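Local coordinates for protein HTPA Reductase (Selaginella moellendorffii, PDB 5U5N) that probably reduces the hydroxy-tetrahydrodipicolinate intermediate of lysine biosynthesis to tetrahydrodipicolinate with NADH or NADPH, and binds NAD in its Rossmann-type domain, at residues 269-272 against 273-276. Sequence-based numbering, arbitrary orientation.
Sequences MIDV and LEGG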
loop_
_atom_site.group_PDB
_atom_site.type_symbol
_atom_site.label_atom_id
_atom_site.label_comp_id
_atom_site.label_asym_id
_atom_site.label_seq_id
_atom_site.Cartn_x
_atom_site.Cartn_y
_atom_site.Cartn_z
ATOM N N MET A 269 -6.238 9.004 -14.735
ATOM C CA MET A 269 -5.429 9.441 -13.620
ATOM C C MET A 269 -4.292 8.459 -13.245
ATOM O O MET A 269 -3.277 8.875 -12.680
ATOM C CB MET A 269 -6.338 9.742 -12.429
ATOM C CG MET A 269 -5.663 10.324 -11.194
ATOM S SD MET A 269 -4.637 11.830 -11.380
ATOM C CE MET A 269 -5.724 12.840 -12.358
ATOM N N ILE A 270 -4.450 7.174 -13.574
ATOM C CA ILE A 270 -3.346 6.187 -13.398
ATOM C C ILE A 270 -2.165 6.602 -14.282
ATOM O O ILE A 270 -1.017 6.600 -13.844
ATOM C CB ILE A 270 -3.746 4.747 -13.833
ATOM C CG1 ILE A 270 -4.936 4.219 -13.032
ATOM C CG2 ILE A 270 -2.556 3.774 -13.773
ATOM C CD1 ILE A 270 -4.723 4.066 -11.562
ATOM N N ASP A 271 -2.462 6.951 -15.539
ATOM C CA ASP A 271 -1.422 7.418 -16.476
ATOM C C ASP A 271 -0.678 8.632 -15.930
ATOM O O ASP A 271 0.497 8.706 -16.089
ATOM C CB ASP A 271 -2.033 7.772 -17.848
ATOM C CG ASP A 271 -2.699 6.575 -18.525
ATOM O OD1 ASP A 271 -2.152 5.455 -18.447
ATOM O OD2 ASP A 271 -3.768 6.755 -19.122
ATOM N N VAL A 272 -1.400 9.570 -15.311
ATOM C CA VAL A 272 -0.822 10.771 -14.693
ATOM C C VAL A 272 0.125 10.347 -13.552
ATOM O O VAL A 272 1.224 10.843 -13.461
ATOM C CB VAL A 272 -1.897 11.758 -14.156
ATOM C CG1 VAL A 272 -1.287 12.961 -13.435
ATOM C CG2 VAL A 272 -2.823 12.245 -15.263
ATOM N N LEU A 273 -0.314 9.432 -12.700
ATOM C CA LEU A 273 0.534 8.947 -11.584
ATOM C C LEU A 273 1.841 8.321 -12.109
ATOM O O LEU A 273 2.914 8.601 -11.612
ATOM C CB LEU A 273 -0.248 7.965 -10.715
ATOM C CG LEU A 273 -1.304 8.620 -9.825
ATOM C CD1 LEU A 273 -2.335 7.618 -9.330
ATOM C CD2 LEU A 273 -0.686 9.350 -8.637
ATOM N N GLU A 274 1.714 7.507 -13.149
ATOM C CA GLU A 274 2.855 6.864 -13.804
ATOM C C GLU A 274 3.853 7.860 -14.391
ATOM O O GLU A 274 5.032 7.590 -14.419
ATOM C CB GLU A 274 2.395 5.887 -14.893
ATOM C CG GLU A 274 1.810 4.577 -14.386
ATOM C CD GLU A 274 0.988 3.841 -15.438
ATOM O OE1 GLU A 274 0.451 4.513 -16.361
ATOM O OE2 GLU A 274 0.821 2.610 -15.339
ATOM N N GLY A 275 3.375 9.025 -14.856
ATOM C CA GLY A 275 4.268 10.091 -15.329
ATOM C C GLY A 275 5.120 10.844 -14.293
ATOM O O GLY A 275 5.937 11.675 -14.667
ATOM N N GLY A 276 4.875 10.622 -13.000
ATOM C CA GLY A 276 5.737 11.145 -11.945
ATOM C C GLY A 276 5.292 12.513 -11.506
ATOM O O GLY A 276 4.394 13.081 -12.106
HETATM O O HOH W 1 2.711 13.147 -14.013
HETATM O O HOH W 2 1.744 12.275 -10.489
#
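E274 stretches back along the helix, its chain extended beyond CG, carrying its carboxylate to I270 and D271. It crosses I270 at a slant, OE2 3.9 Å from I270 CG2, the branch set anti to the backbone N. On the D271 side two carboxylates meet: E274 OE1 lies 3.5 Å from D271 OD1, their planes 31° apart, a like-charge approach probably eased by a hydrogen bond of OD1 elsewhere in the structure. D271 OD2 accepts a hydrogen bond from N268 N and makes a long, weak ion pair with K264. L273 lies on a neighbouring face of the helix, its CG 3.5 Å from M269 O, and with M269 packs on K131 of helix 131-146. This is the chain's last short helix, one residue after strand 266-267, an outermost strand within this chain of the five-stranded parallel sheet; M269 touches A126 and M129 of the NAD site, while I270 and L273 meet F147 of the second subunit. Backbone bonds from L273 N to M269 O and E274 N to I270 O keep the turns regular. Then G275 N bonds to D271 O at 143° and only weakly to V272 O. Where G276 turns to positive phi, a water donates to V272 O (2.8 Å) and G276 O.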